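Local coordinates for lipase (Acinetobacter baumannii, PDB 4OPM), which probably hydrolyses the ester bonds of lipids, as a putative lipase with the alpha/beta hydrolase fold, at residues A[236-241]-A[289-294]. Residues are numbered along the deposited sequence; the frame is centred on the assembly and turned at random. Where two conformers were deposited one is given.
Sequences PTLILW and VPFLLK
Pro236 meets the far end of the Phe291 ring: its carbonyl O lies 3.5 Å from Phe291 CZ, at the ring edge and near the ring plane, while its CB reaches the same CZ at 4.4 Å. Here a single aromatic side chain, reaching from the helix to the strand, supplies nearly all of the helix's share of the contact. Thr237 turns its side chain away, its OG1 hydrogen-bonded to Ala235 O, and offers Phe291 only backbone, with its C atom 3.8 Å from CZ. The backbone then runs past the ring's far end, bringing Leu238 N to 3.7 Å from Phe291 CZ. Leu238 supplies the main apolar surface. Its CB stands 3.6 Å from the centroid of the Phe291 ring and only 2° off the normal, a CH-pi contact centred on the face. With CG anti to the backbone N (chi1 -179°), the Leu238 side chain runs back alongside the phenylalanine in the opposite direction, and CD2 arrives 3.8 Å from Phe291 CB. Phe291 CG likewise lies anti to its own backbone N (chi1 172°), which carries the ring across to the strand. Beyond Leu238 the strand draws away from this part of the helix. The contact is thus a helix-on-sheet packing of the alpha/beta hydrolase fold: strand 237-242 lies between the parallel strands 137-143 and 267-269, and Leu238 shares backbone hydrogen bonds with Leu140 and Leu142, while helix 281-298 lays Phe291 over the sheet, where its side chain also touches Ser139 of strand 137-143.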
ATOM      1  N   PRO A 236      13.752   1.410  12.171  1.00 20.19           N
ATOM      2  CA  PRO A 236      12.822   2.249  12.953  1.00 19.60           C
ATOM      3  C   PRO A 236      11.462   2.206  12.258  1.00 22.41           C
ATOM      4  O   PRO A 236      11.405   2.312  11.025  1.00 19.59           O
ATOM      5  CB  PRO A 236      13.465   3.638  12.936  1.00 21.66           C
ATOM      6  CG  PRO A 236      14.358   3.639  11.761  1.00 26.34           C
ATOM      7  CD  PRO A 236      14.821   2.219  11.551  1.00 22.34           C
ATOM      8  N   THR A 237      10.387   1.963  13.025  1.00 20.07           N
ATOM      9  CA  THR A 237       9.069   1.741  12.429  1.00 19.24           C
ATOM     10  C   THR A 237       7.995   2.630  13.049  1.00 21.17           C
ATOM     11  O   THR A 237       7.915   2.786  14.274  1.00 19.66           O
ATOM     12  CB  THR A 237       8.702   0.234  12.564  1.00 24.43           C
ATOM     13  OG1 THR A 237       9.713  -0.563  11.933  1.00 23.11           O
ATOM     14  CG2 THR A 237       7.334  -0.117  11.963  1.00 20.98           C
ATOM     15  N   LEU A 238       7.159   3.190  12.174  1.00 16.39           N
ATOM     16  CA  LEU A 238       5.993   3.970  12.520  1.00 15.85           C
ATOM     17  C   LEU A 238       4.773   3.132  12.155  1.00 19.42           C
ATOM     18  O   LEU A 238       4.716   2.575  11.055  1.00 18.20           O
ATOM     19  CB  LEU A 238       5.993   5.329  11.788  1.00 15.31           C
ATOM     20  CG  LEU A 238       4.811   6.272  12.081  1.00 18.50           C
ATOM     21  CD1 LEU A 238       4.798   6.711  13.557  1.00 18.73           C
ATOM     22  CD2 LEU A 238       4.862   7.497  11.182  1.00 17.90           C
ATOM     23  N   ILE A 239       3.824   3.017  13.084  1.00 16.42           N
ATOM     24  CA  ILE A 239       2.596   2.240  12.869  1.00 15.19           C
ATOM     25  C   ILE A 239       1.438   3.185  12.979  1.00 17.77           C
ATOM     26  O   ILE A 239       1.329   3.896  13.975  1.00 17.70           O
ATOM     27  CB  ILE A 239       2.466   1.066  13.895  1.00 17.42           C
ATOM     28  CG1 ILE A 239       3.674   0.099  13.830  1.00 16.66           C
ATOM     29  CG2 ILE A 239       1.126   0.299  13.750  1.00 18.38           C
ATOM     30  CD1 ILE A 239       3.915  -0.663  15.157  1.00 17.64           C
ATOM     31  N   LEU A 240       0.541   3.161  11.997  1.00 16.19           N
ATOM     32  CA  LEU A 240      -0.649   4.009  12.038  1.00 16.08           C
ATOM     33  C   LEU A 240      -1.863   3.166  11.656  1.00 18.69           C
ATOM     34  O   LEU A 240      -1.799   2.365  10.730  1.00 17.01           O
ATOM     35  CB  LEU A 240      -0.494   5.246  11.135  1.00 15.93           C
ATOM     36  CG  LEU A 240      -1.585   6.308  11.263  1.00 20.37           C
ATOM     37  CD1 LEU A 240      -1.015   7.707  11.077  1.00 19.66           C
ATOM     38  CD2 LEU A 240      -2.719   6.055  10.263  1.00 21.37           C
ATOM     39  N   TRP A 241      -2.962   3.329  12.407  1.00 15.16           N
ATOM     40  CA  TRP A 241      -4.183   2.574  12.180  1.00 15.00           C
ATOM     41  C   TRP A 241      -5.409   3.449  12.208  1.00 16.77           C
ATOM     42  O   TRP A 241      -5.430   4.482  12.880  1.00 16.63           O
ATOM     43  CB  TRP A 241      -4.352   1.531  13.311  1.00 13.74           C
ATOM     44  CG  TRP A 241      -4.607   0.138  12.825  1.00 15.18           C
ATOM     45  CD1 TRP A 241      -5.821  -0.475  12.658  1.00 17.74           C
ATOM     46  CD2 TRP A 241      -3.622  -0.786  12.372  1.00 15.39           C
ATOM     47  NE1 TRP A 241      -5.641  -1.747  12.155  1.00 17.13           N
ATOM     48  CE2 TRP A 241      -4.299  -1.961  11.967  1.00 18.81           C
ATOM     49  CE3 TRP A 241      -2.219  -0.734  12.253  1.00 16.96           C
ATOM     50  CZ2 TRP A 241      -3.616  -3.088  11.489  1.00 18.55           C
ATOM     51  CZ3 TRP A 241      -1.544  -1.859  11.791  1.00 18.32           C
ATOM     52  CH2 TRP A 241      -2.242  -2.999  11.374  1.00 18.74           C
ATOM     53  N   VAL A 289       5.826  12.935   8.520  1.00 15.87           N
ATOM     54  CA  VAL A 289       6.894  13.906   8.248  1.00 17.17           C
ATOM     55  C   VAL A 289       7.838  14.057   9.503  1.00 19.33           C
ATOM     56  O   VAL A 289       9.046  13.899   9.328  1.00 18.27           O
ATOM     57  CB  VAL A 289       6.323  15.247   7.708  1.00 21.37           C
ATOM     58  CG1 VAL A 289       7.364  16.361   7.758  1.00 22.32           C
ATOM     59  CG2 VAL A 289       5.796  15.062   6.277  1.00 20.67           C
ATOM     60  N   PRO A 290       7.363  14.255  10.757  1.00 17.58           N
ATOM     61  CA  PRO A 290       8.312  14.315  11.895  1.00 18.54           C
ATOM     62  C   PRO A 290       9.090  13.002  12.092  1.00 20.48           C
ATOM     63  O   PRO A 290      10.260  13.045  12.469  1.00 20.38           O
ATOM     64  CB  PRO A 290       7.405  14.607  13.098  1.00 20.54           C
ATOM     65  CG  PRO A 290       6.174  15.201  12.511  1.00 24.68           C
ATOM     66  CD  PRO A 290       5.979  14.494  11.217  1.00 19.30           C
ATOM     67  N   PHE A 291       8.462  11.847  11.781  1.00 16.06           N
ATOM     68  CA  PHE A 291       9.100  10.528  11.871  1.00 16.05           C
ATOM     69  C   PHE A 291      10.281  10.462  10.891  1.00 19.12           C
ATOM     70  O   PHE A 291      11.390  10.119  11.302  1.00 18.68           O
ATOM     71  CB  PHE A 291       8.087   9.398  11.602  1.00 16.57           C
ATOM     72  CG  PHE A 291       8.707   8.021  11.496  1.00 17.59           C
ATOM     73  CD1 PHE A 291       9.149   7.342  12.636  1.00 20.17           C
ATOM     74  CD2 PHE A 291       8.883   7.414  10.256  1.00 18.66           C
ATOM     75  CE1 PHE A 291       9.719   6.065  12.539  1.00 21.40           C
ATOM     76  CE2 PHE A 291       9.461   6.144  10.157  1.00 21.22           C
ATOM     77  CZ  PHE A 291       9.875   5.476  11.297  1.00 20.93           C
ATOM     78  N   LEU A 292      10.048  10.819   9.615  1.00 16.44           N
ATOM     79  CA  LEU A 292      11.090  10.832   8.578  1.00 17.41           C
ATOM     80  C   LEU A 292      12.222  11.791   8.964  1.00 21.32           C
ATOM     81  O   LEU A 292      13.394  11.422   8.825  1.00 21.06           O
ATOM     82  CB  LEU A 292      10.495  11.220   7.219  1.00 17.42           C
ATOM     83  CG  LEU A 292       9.553  10.207   6.555  1.00 20.38           C
ATOM     84  CD1 LEU A 292       8.850  10.848   5.341  1.00 20.02           C
ATOM     85  CD2 LEU A 292      10.328   8.960   6.084  1.00 20.35           C
ATOM     86  N   LEU A 293      11.882  12.992   9.510  1.00 20.15           N
ATOM     87  CA  LEU A 293      12.907  13.956   9.925  0.70 21.21           C
ATOM     88  C   LEU A 293      13.787  13.369  11.045  1.00 24.99           C
ATOM     89  O   LEU A 293      15.010  13.518  11.007  1.00 24.47           O
ATOM     90  CB  LEU A 293      12.260  15.271  10.373  0.70 21.79           C
ATOM     91  CG  LEU A 293      13.161  16.508  10.377  0.70 27.95           C
ATOM     92  CD1 LEU A 293      13.608  16.876   8.954  0.70 29.04           C
ATOM     93  CD2 LEU A 293      12.439  17.686  10.997  0.70 30.02           C
ATOM     94  N   LYS A 294      13.163  12.680  12.018  1.00 21.37           N
ATOM     95  CA  LYS A 294      13.855  12.051  13.139  1.00 21.90           C
ATOM     96  C   LYS A 294      14.813  10.952  12.647  1.00 24.98           C
ATOM     97  O   LYS A 294      15.964  10.902  13.101  1.00 25.45           O
ATOM     98  CB  LYS A 294      12.833  11.484  14.131  1.00 24.70           C
ATOM     99  CG  LYS A 294      13.461  11.062  15.453  1.00 40.89           C
ATOM    100  CD  LYS A 294      12.414  10.726  16.506  1.00 51.69           C
ATOM    101  CE  LYS A 294      12.046   9.267  16.482  1.00 62.22           C
ATOM    102  NZ  LYS A 294      11.446   8.817  17.766  1.00 74.50           N
TER